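PDB 6BFI: VIN1 from Oscarella pearsei, which binds actin filaments and may take part in cell-cell adhesion. Local coordinates for residues L757-R762 with K808-A813; S693-M698 with Q734-L739; Q697-M702 with N802-V807. One frame throughout, in Å; residues are numbered along the deposited sequence.

All three contacts belong to one bundle of helices near the C-terminus, and none has a hydrogen bond across its interface. Contact 3 is the most enclosed: every touching residue is buried, and three methionines supply much of the packing between helices 690-710 and 786-817. Contact 2 uses the same helix 690-710 against 718-745, sharing Met-698, but it runs from that interior out to an exposed glutamate. Contact 1 brings the short helix 750-760 onto helix 786-817 through leucine, valine and alanine, with charged groups at its margin. Val-695 and Leu-736 of contact 2 both touch Val-807 of contact 3, so their apolar surfaces are continuous.

Contact 1: residues L757-R762 with K808-A813; sequences LQLLDR and KDVIRA
Leu-759 does most of the work here, laying one branch against the backbone of helix 786-817 around Asp-809. Its CD1 comes within 3.3 Å of Asp-809 O, a close methyl-to-carbonyl contact. That oxygen already accepts the helical hydrogen bond from Ala-813 N, so the methyl lies beside a used backbone group and adds no polar partner. The same CD1 is 3.6 Å from Asp-809 CB and 3.8 Å from Ala-813 CB; it fills the shallow groove between two residues one helical turn apart, and the small methyl of the alanine leaves room for it. In Leu-759, CG beside the backbone N (chi1 -58°) and CD1 anti to CA send that branch to the groove, and CB lies 3.7 Å from Val-810 CG2.

That valine methyl also faces Leu-760, whose CD2 lies 3.9 Å away, the two side chains meeting at about a right angle. This is the enclosed part of the contact: Leu-760 also rests on Ala-740 and Arg-741, which brings in helix 718-745 as a third helix, while Val-810 extends to Leu-756 on the short helix.

The other margin is looser and only partly covered. The side chain of Asp-809 offers only its CB to the leucine, and its OD2 stays 4.9 Å from Arg-762 NH2, too far for a salt bridge, although the opposite charges may attract weakly. Farther round helix 786-817, Arg-812 turns away to a salt bridge with Glu-680 of helix 669-682.

Between the two segments the side-chain packing is essentially apolar, with a leucine methyl also lying against the backbone at Asp-809. With no hydrogen bond or salt bridge between them, the fit depends on branched side chains matching the groove, and electrostatics can contribute only weakly at its edge.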
loop_
_atom_site.group_PDB
_atom_site.type_symbol
_atom_site.label_atom_id
_atom_site.label_comp_id
_atom_site.label_asym_id
_atom_site.label_seq_id
_atom_site.Cartn_x
_atom_site.Cartn_y
_atom_site.Cartn_z
ATOM N N LEU A 757 6.526 -9.069 -1.961
ATOM C CA LEU A 757 5.452 -10.054 -1.875
ATOM C C LEU A 757 4.098 -9.441 -2.213
ATOM O O LEU A 757 3.250 -10.101 -2.829
ATOM C CB LEU A 757 5.426 -10.688 -0.485
ATOM C CG LEU A 757 6.554 -11.689 -0.229
ATOM C CD1 LEU A 757 6.298 -12.479 1.041
ATOM C CD2 LEU A 757 6.720 -12.619 -1.419
ATOM N N GLN A 758 3.873 -8.182 -1.820
ATOM C CA GLN A 758 2.630 -7.504 -2.181
ATOM C C GLN A 758 2.434 -7.480 -3.691
ATOM O O GLN A 758 1.305 -7.599 -4.182
ATOM C CB GLN A 758 2.623 -6.081 -1.626
ATOM C CG GLN A 758 2.454 -5.989 -0.121
ATOM C CD GLN A 758 2.429 -4.554 0.369
ATOM O OE1 GLN A 758 2.597 -3.617 -0.412
ATOM N NE2 GLN A 758 2.217 -4.375 1.668
ATOM N N LEU A 759 3.525 -7.326 -4.444
ATOM C CA LEU A 759 3.433 -7.330 -5.899
ATOM C C LEU A 759 3.296 -8.745 -6.446
ATOM O O LEU A 759 2.553 -8.967 -7.410
ATOM C CB LEU A 759 4.656 -6.637 -6.501
ATOM C CG LEU A 759 4.889 -5.195 -6.048
ATOM C CD1 LEU A 759 6.220 -4.683 -6.570
ATOM C CD2 LEU A 759 3.748 -4.298 -6.501
ATOM N N LEU A 760 3.992 -9.714 -5.845
ATOM C CA LEU A 760 3.907 -11.084 -6.338
ATOM C C LEU A 760 2.547 -11.727 -6.090
ATOM O O LEU A 760 2.175 -12.652 -6.820
ATOM C CB LEU A 760 4.991 -11.952 -5.695
ATOM C CG LEU A 760 6.440 -11.771 -6.142
ATOM C CD1 LEU A 760 7.247 -13.003 -5.765
ATOM C CD2 LEU A 760 6.532 -11.501 -7.637
ATOM N N ASP A 761 1.793 -11.264 -5.088
ATOM C CA ASP A 761 0.582 -11.977 -4.693
ATOM C C ASP A 761 -0.563 -11.816 -5.685
ATOM O O ASP A 761 -1.477 -12.646 -5.686
ATOM C CB ASP A 761 0.131 -11.525 -3.303
ATOM C CG ASP A 761 0.940 -12.173 -2.192
ATOM O OD1 ASP A 761 1.420 -13.308 -2.395
ATOM O OD2 ASP A 761 1.095 -11.549 -1.120
ATOM N N ARG A 762 -0.548 -10.783 -6.526
ATOM C CA ARG A 762 -1.632 -10.573 -7.477
ATOM C C ARG A 762 -1.294 -11.036 -8.891
ATOM O O ARG A 762 -2.161 -10.976 -9.768
ATOM C CB ARG A 762 -2.051 -9.096 -7.490
ATOM C CG ARG A 762 -0.966 -8.103 -7.878
ATOM C CD ARG A 762 -1.498 -6.675 -7.769
ATOM N NE ARG A 762 -0.609 -5.685 -8.371
ATOM C CZ ARG A 762 0.227 -4.910 -7.686
ATOM N NH1 ARG A 762 0.294 -5.003 -6.363
ATOM N NH2 ARG A 762 0.995 -4.036 -8.324
ATOM N N LYS A 808 7.190 -4.686 -13.937
ATOM C CA LYS A 808 8.191 -3.632 -13.791
ATOM C C LYS A 808 8.453 -3.321 -12.318
ATOM O O LYS A 808 9.610 -3.315 -11.856
ATOM C CB LYS A 808 7.715 -2.392 -14.549
ATOM C CG LYS A 808 8.448 -1.108 -14.246
ATOM C CD LYS A 808 7.887 0.010 -15.111
ATOM C CE LYS A 808 8.474 1.357 -14.742
ATOM N NZ LYS A 808 7.970 2.435 -15.636
ATOM N N ASP A 809 7.382 -3.082 -11.555
ATOM C CA ASP A 809 7.546 -2.857 -10.123
ATOM C C ASP A 809 8.182 -4.059 -9.434
ATOM O O ASP A 809 8.831 -3.903 -8.394
ATOM C CB ASP A 809 6.198 -2.520 -9.486
ATOM C CG ASP A 809 5.670 -1.166 -9.924
ATOM O OD1 ASP A 809 6.486 -0.236 -10.095
ATOM O OD2 ASP A 809 4.441 -1.034 -10.103
ATOM N N VAL A 810 8.020 -5.258 -9.999
ATOM C CA VAL A 810 8.688 -6.434 -9.450
ATOM C C VAL A 810 10.182 -6.393 -9.754
ATOM O O VAL A 810 10.997 -6.859 -8.947
ATOM C CB VAL A 810 8.027 -7.721 -9.980
ATOM C CG1 VAL A 810 8.939 -8.926 -9.790
ATOM C CG2 VAL A 810 6.705 -7.964 -9.271
ATOM N N ILE A 811 10.572 -5.840 -10.906
ATOM C CA ILE A 811 11.993 -5.621 -11.174
ATOM C C ILE A 811 12.589 -4.732 -10.094
ATOM O O ILE A 811 13.560 -5.099 -9.418
ATOM C CB ILE A 811 12.203 -5.003 -12.566
ATOM C CG1 ILE A 811 11.587 -5.864 -13.661
ATOM C CG2 ILE A 811 13.689 -4.794 -12.835
ATOM C CD1 ILE A 811 11.634 -5.188 -15.007
ATOM N N ARG A 812 12.001 -3.545 -9.907
ATOM C CA ARG A 812 12.572 -2.609 -8.941
ATOM C C ARG A 812 12.544 -3.177 -7.524
ATOM O O ARG A 812 13.530 -3.067 -6.781
ATOM C CB ARG A 812 11.837 -1.272 -9.007
ATOM C CG ARG A 812 11.966 -0.580 -10.353
ATOM C CD ARG A 812 11.271 0.769 -10.358
ATOM N NE ARG A 812 11.306 1.385 -11.680
ATOM C CZ ARG A 812 10.773 2.567 -11.968
ATOM N NH1 ARG A 812 10.162 3.269 -11.022
ATOM N NH2 ARG A 812 10.855 3.050 -13.200
ATOM N N ALA A 813 11.428 -3.800 -7.133
ATOM C CA ALA A 813 11.325 -4.353 -5.787
ATOM C C ALA A 813 12.288 -5.514 -5.575
ATOM O O ALA A 813 12.745 -5.741 -4.450
ATOM C CB ALA A 813 9.889 -4.799 -5.507
#

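Contact 2: residues S693-M698 with Q734-L739; sequences SLVKQM and QELLKL
Leu-736 receives two side chains from helix 690-710, one on each of its methyl branches. Val-695 CG2 lies 4.0 Å from Leu-736 CD1, while Met-698 CE stands 4.0 Å from Leu-736 CD2, the methionine and leucine side chains crossing at about a right angle. The methionine runs out extended and bends only at its last torsion (chi3 -48°), which carries the terminal methyl against the leucine. Leu-694 approaches differently: its CD1 sits over the backbone where Glu-735 joins Leu-736, 4.0 Å from Leu-736 N, and reaches Leu-739 CD2 at 4.2 Å. Glu-735 contributes its CB to this contact and lies on the exposed side.

Behind this first layer, Val-807 of helix 786-817 backs Val-695, Met-698 and Leu-736 together. Val-695 also rests on Val-677 and Ala-681 of helix 669-682, and neighbouring Lys-696 points from the far side of its helix into a salt bridge with Asp-682. The segment axes pass 10.1 Å apart at 159°, nearly antiparallel. Such apolar packing between successive up-and-down helices is typical of the helical bundles from which vinculin-family proteins are built.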
loop_
_atom_site.group_PDB
_atom_site.type_symbol
_atom_site.label_atom_id
_atom_site.label_comp_id
_atom_site.label_asym_id
_atom_site.label_seq_id
_atom_site.Cartn_x
_atom_site.Cartn_y
_atom_site.Cartn_z
ATOM N N SER A 693 16.354 -11.882 -17.528
ATOM C CA SER A 693 16.100 -12.704 -18.707
ATOM C C SER A 693 14.617 -13.030 -18.837
ATOM O O SER A 693 14.020 -12.852 -19.908
ATOM C CB SER A 693 16.928 -13.987 -18.633
ATOM O OG SER A 693 18.267 -13.707 -18.265
ATOM N N LEU A 694 14.006 -13.510 -17.749
ATOM C CA LEU A 694 12.580 -13.825 -17.775
ATOM C C LEU A 694 11.750 -12.596 -18.117
ATOM O O LEU A 694 10.768 -12.686 -18.865
ATOM C CB LEU A 694 12.136 -14.399 -16.429
ATOM C CG LEU A 694 12.866 -15.627 -15.880
ATOM C CD1 LEU A 694 12.147 -16.167 -14.654
ATOM C CD2 LEU A 694 13.008 -16.704 -16.946
ATOM N N VAL A 695 12.133 -11.436 -17.583
ATOM C CA VAL A 695 11.340 -10.230 -17.800
ATOM C C VAL A 695 11.467 -9.751 -19.243
ATOM O O VAL A 695 10.477 -9.350 -19.864
ATOM C CB VAL A 695 11.748 -9.139 -16.797
ATOM C CG1 VAL A 695 11.088 -7.841 -17.160
ATOM C CG2 VAL A 695 11.355 -9.550 -15.387
ATOM N N LYS A 696 12.681 -9.783 -19.799
ATOM C CA LYS A 696 12.859 -9.406 -21.199
ATOM C C LYS A 696 12.077 -10.336 -22.116
ATOM O O LYS A 696 11.377 -9.883 -23.032
ATOM C CB LYS A 696 14.344 -9.413 -21.563
ATOM C CG LYS A 696 15.018 -8.055 -21.474
ATOM C CD LYS A 696 16.481 -8.151 -21.875
ATOM C CE LYS A 696 17.126 -6.782 -21.957
ATOM N NZ LYS A 696 18.574 -6.865 -22.308
ATOM N N GLN A 697 12.181 -11.647 -21.879
ATOM C CA GLN A 697 11.408 -12.604 -22.667
ATOM C C GLN A 697 9.913 -12.321 -22.565
ATOM O O GLN A 697 9.191 -12.370 -23.570
ATOM C CB GLN A 697 11.722 -14.028 -22.204
ATOM C CG GLN A 697 11.082 -15.128 -23.037
ATOM C CD GLN A 697 11.889 -15.484 -24.275
ATOM O OE1 GLN A 697 12.628 -14.659 -24.815
ATOM N NE2 GLN A 697 11.756 -16.726 -24.726
ATOM N N MET A 698 9.435 -12.003 -21.358
ATOM C CA MET A 698 8.021 -11.697 -21.176
ATOM C C MET A 698 7.621 -10.446 -21.948
ATOM O O MET A 698 6.517 -10.372 -22.499
ATOM C CB MET A 698 7.710 -11.536 -19.688
ATOM C CG MET A 698 6.229 -11.453 -19.366
ATOM S SD MET A 698 5.912 -11.414 -17.592
ATOM C CE MET A 698 6.941 -12.773 -17.039
ATOM N N GLN A 734 4.446 -17.406 -14.178
ATOM C CA GLN A 734 4.633 -18.414 -13.139
ATOM C C GLN A 734 6.099 -18.512 -12.736
ATOM O O GLN A 734 6.438 -18.436 -11.548
ATOM C CB GLN A 734 4.122 -19.774 -13.616
ATOM C CG GLN A 734 2.635 -19.825 -13.927
ATOM C CD GLN A 734 2.179 -21.215 -14.338
ATOM O OE1 GLN A 734 2.959 -22.169 -14.314
ATOM N NE2 GLN A 734 0.913 -21.334 -14.718
ATOM N N GLU A 735 6.987 -18.676 -13.723
ATOM C CA GLU A 735 8.410 -18.786 -13.414
ATOM C C GLU A 735 8.930 -17.524 -12.732
ATOM O O GLU A 735 9.743 -17.601 -11.800
ATOM C CB GLU A 735 9.199 -19.080 -14.689
ATOM C CG GLU A 735 8.975 -20.481 -15.234
ATOM C CD GLU A 735 9.549 -20.669 -16.624
ATOM O OE1 GLU A 735 9.710 -19.662 -17.343
ATOM O OE2 GLU A 735 9.839 -21.826 -16.996
ATOM N N LEU A 736 8.462 -16.354 -13.174
ATOM C CA LEU A 736 8.857 -15.104 -12.532
ATOM C C LEU A 736 8.421 -15.073 -11.074
ATOM O O LEU A 736 9.169 -14.611 -10.203
ATOM C CB LEU A 736 8.269 -13.914 -13.288
ATOM C CG LEU A 736 8.495 -12.546 -12.638
ATOM C CD1 LEU A 736 9.961 -12.146 -12.724
ATOM C CD2 LEU A 736 7.602 -11.484 -13.263
ATOM N N LEU A 737 7.211 -15.558 -10.785
ATOM C CA LEU A 737 6.753 -15.595 -9.401
ATOM C C LEU A 737 7.598 -16.551 -8.571
ATOM O O LEU A 737 7.900 -16.269 -7.405
ATOM C CB LEU A 737 5.275 -15.982 -9.343
ATOM C CG LEU A 737 4.507 -15.628 -8.065
ATOM C CD1 LEU A 737 3.039 -15.446 -8.384
ATOM C CD2 LEU A 737 4.679 -16.687 -6.981
ATOM N N LYS A 738 7.997 -17.686 -9.153
ATOM C CA LYS A 738 8.850 -18.620 -8.424
ATOM C C LYS A 738 10.195 -17.987 -8.083
ATOM O O LYS A 738 10.620 -17.992 -6.920
ATOM C CB LYS A 738 9.046 -19.902 -9.235
ATOM C CG LYS A 738 7.891 -20.886 -9.130
ATOM C CD LYS A 738 8.207 -22.191 -9.846
ATOM C CE LYS A 738 7.105 -23.218 -9.636
ATOM N NZ LYS A 738 7.397 -24.497 -10.341
ATOM N N LEU A 739 10.875 -17.423 -9.086
ATOM C CA LEU A 739 12.202 -16.861 -8.852
ATOM C C LEU A 739 12.143 -15.673 -7.898
ATOM O O LEU A 739 12.900 -15.604 -6.921
ATOM C CB LEU A 739 12.842 -16.455 -10.179
ATOM C CG LEU A 739 14.226 -15.813 -10.072
ATOM C CD1 LEU A 739 15.186 -16.738 -9.340
ATOM C CD2 LEU A 739 14.760 -15.465 -11.451
#

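Contact 3: residues Q697-M702 with N802-V807; sequences QMARKM and NLMRTV
Bends in two methionine chains bring Met-702 and Met-804 together. Met-702 starts with CG anti to its backbone N, then folds at chi2 (69°) and again at chi3, curling its methyl across to the other helix. Met-804 starts with CG beside its backbone N and turns through chi2 and chi3 that are both off staggered values (chi2 -34°), perhaps with some strain, which swings its end toward helix 690-710. The two chains slide past one another in opposite directions. Met-804 CE ends 3.6 Å from Met-702 CB and 3.7 Å from Ala-699 CA, using the low profile of the alanine to reach the backbone. In return, Met-702 CE lies 4.0 Å from Met-804 SD and 3.7 Å from Leu-803 CD2.

One turn earlier on helix 690-710, Met-698 presents its sulfur to Val-807: SD meets CG2 at 3.7 Å, the side chains crossing at a slant. The two segments run antiparallel, with axes 11.7 Å apart at 165°, a wide spacing that long methionines span. This is consistent with the antiparallel five-helix bundle of vinculin tail domains, here with helix 786-817 packed among the others; Leu-803 goes on to touch Ile-766 of helix 763-778.

Polar side chains that turn from this interface, most of them buried, find partners away from it. Arg-700 NH1 gives Gln-697 OE1 a bent hydrogen bond of 3.0 Å, in the plane of the amide carbonyl, and its NE makes a salt bridge to Glu-655. Lys-701 likewise pairs with Glu-728 of helix 718-745. On the other segment, Thr-806 OG1 donates to Asn-802 O at 2.9 Å, while Thr-806 N reaches the same oxygen from the opposite face of its plane.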
loop_
_atom_site.group_PDB
_atom_site.type_symbol
_atom_site.label_atom_id
_atom_site.label_comp_id
_atom_site.label_asym_id
_atom_site.label_seq_id
_atom_site.Cartn_x
_atom_site.Cartn_y
_atom_site.Cartn_z
ATOM N N GLN A 697 12.181 -11.647 -21.879
ATOM C CA GLN A 697 11.408 -12.604 -22.667
ATOM C C GLN A 697 9.913 -12.321 -22.565
ATOM O O GLN A 697 9.191 -12.370 -23.570
ATOM C CB GLN A 697 11.722 -14.028 -22.204
ATOM C CG GLN A 697 11.082 -15.128 -23.037
ATOM C CD GLN A 697 11.889 -15.484 -24.275
ATOM O OE1 GLN A 697 12.628 -14.659 -24.815
ATOM N NE2 GLN A 697 11.756 -16.726 -24.726
ATOM N N MET A 698 9.435 -12.003 -21.358
ATOM C CA MET A 698 8.021 -11.697 -21.176
ATOM C C MET A 698 7.621 -10.446 -21.948
ATOM O O MET A 698 6.517 -10.372 -22.499
ATOM C CB MET A 698 7.710 -11.536 -19.688
ATOM C CG MET A 698 6.229 -11.453 -19.366
ATOM S SD MET A 698 5.912 -11.414 -17.592
ATOM C CE MET A 698 6.941 -12.773 -17.039
ATOM N N ALA A 699 8.509 -9.450 -21.999
ATOM C CA ALA A 699 8.228 -8.248 -22.780
ATOM C C ALA A 699 8.124 -8.574 -24.266
ATOM O O ALA A 699 7.196 -8.118 -24.947
ATOM C CB ALA A 699 9.307 -7.195 -22.532
ATOM N N ARG A 700 9.071 -9.364 -24.784
ATOM C CA ARG A 700 9.005 -9.790 -26.180
ATOM C C ARG A 700 7.681 -10.485 -26.476
ATOM O O ARG A 700 6.979 -10.142 -27.439
ATOM C CB ARG A 700 10.180 -10.717 -26.500
ATOM C CG ARG A 700 11.558 -10.125 -26.245
ATOM C CD ARG A 700 12.651 -11.133 -26.572
ATOM N NE ARG A 700 13.978 -10.663 -26.182
ATOM C CZ ARG A 700 14.690 -11.164 -25.179
ATOM N NH1 ARG A 700 14.212 -12.166 -24.454
ATOM N NH2 ARG A 700 15.888 -10.668 -24.903
ATOM N N LYS A 701 7.319 -11.463 -25.639
ATOM C CA LYS A 701 6.067 -12.187 -25.833
ATOM C C LYS A 701 4.866 -11.250 -25.800
ATOM O O LYS A 701 3.932 -11.401 -26.597
ATOM C CB LYS A 701 5.930 -13.276 -24.769
ATOM C CG LYS A 701 6.981 -14.376 -24.865
ATOM C CD LYS A 701 6.863 -15.349 -23.702
ATOM C CE LYS A 701 7.831 -16.512 -23.844
ATOM N NZ LYS A 701 7.560 -17.312 -25.069
ATOM N N MET A 702 4.876 -10.266 -24.898
ATOM C CA MET A 702 3.744 -9.347 -24.802
ATOM C C MET A 702 3.639 -8.466 -26.042
ATOM O O MET A 702 2.529 -8.147 -26.493
ATOM C CB MET A 702 3.863 -8.494 -23.539
ATOM C CG MET A 702 2.661 -7.598 -23.279
ATOM S SD MET A 702 1.158 -8.497 -22.813
ATOM C CE MET A 702 1.596 -9.076 -21.174
ATOM N N ASN A 802 -1.880 -3.793 -16.763
ATOM C CA ASN A 802 -1.700 -4.054 -15.338
ATOM C C ASN A 802 -0.597 -5.081 -15.096
ATOM O O ASN A 802 0.225 -4.920 -14.182
ATOM C CB ASN A 802 -3.020 -4.517 -14.725
ATOM C CG ASN A 802 -2.866 -4.961 -13.289
ATOM O OD1 ASN A 802 -3.219 -6.084 -12.936
ATOM N ND2 ASN A 802 -2.329 -4.083 -12.453
ATOM N N LEU A 803 -0.554 -6.137 -15.914
ATOM C CA LEU A 803 0.501 -7.138 -15.768
ATOM C C LEU A 803 1.881 -6.530 -15.990
ATOM O O LEU A 803 2.822 -6.824 -15.244
ATOM C CB LEU A 803 0.279 -8.297 -16.739
ATOM C CG LEU A 803 1.364 -9.377 -16.695
ATOM C CD1 LEU A 803 1.469 -9.980 -15.300
ATOM C CD2 LEU A 803 1.104 -10.459 -17.732
ATOM N N MET A 804 2.024 -5.679 -17.009
ATOM C CA MET A 804 3.333 -5.092 -17.283
ATOM C C MET A 804 3.765 -4.139 -16.172
ATOM O O MET A 804 4.929 -4.162 -15.748
ATOM C CB MET A 804 3.318 -4.389 -18.639
ATOM C CG MET A 804 3.364 -5.359 -19.812
ATOM S SD MET A 804 4.359 -6.821 -19.427
ATOM C CE MET A 804 5.515 -6.838 -20.785
ATOM N N ARG A 805 2.846 -3.300 -15.681
ATOM C CA ARG A 805 3.156 -2.458 -14.527
ATOM C C ARG A 805 3.629 -3.302 -13.351
ATOM O O ARG A 805 4.640 -2.991 -12.704
ATOM C CB ARG A 805 1.932 -1.633 -14.128
ATOM C CG ARG A 805 1.603 -0.494 -15.071
ATOM C CD ARG A 805 0.581 0.444 -14.448
ATOM N NE ARG A 805 -0.660 -0.248 -14.112
ATOM C CZ ARG A 805 -1.719 -0.314 -14.911
ATOM N NH1 ARG A 805 -1.693 0.274 -16.098
ATOM N NH2 ARG A 805 -2.805 -0.967 -14.522
ATOM N N THR A 806 2.913 -4.395 -13.077
ATOM C CA THR A 806 3.285 -5.262 -11.964
ATOM C C THR A 806 4.678 -5.852 -12.157
ATOM O O THR A 806 5.483 -5.869 -11.219
ATOM C CB THR A 806 2.244 -6.369 -11.802
ATOM O OG1 THR A 806 0.963 -5.780 -11.552
ATOM C CG2 THR A 806 2.610 -7.281 -10.643
ATOM N N VAL A 807 4.987 -6.329 -13.366
ATOM C CA VAL A 807 6.295 -6.935 -13.616
ATOM C C VAL A 807 7.407 -5.907 -13.446
ATOM O O VAL A 807 8.465 -6.204 -12.876
ATOM C CB VAL A 807 6.329 -7.579 -15.015
ATOM C CG1 VAL A 807 7.741 -8.037 -15.360
ATOM C CG2 VAL A 807 5.359 -8.750 -15.085
#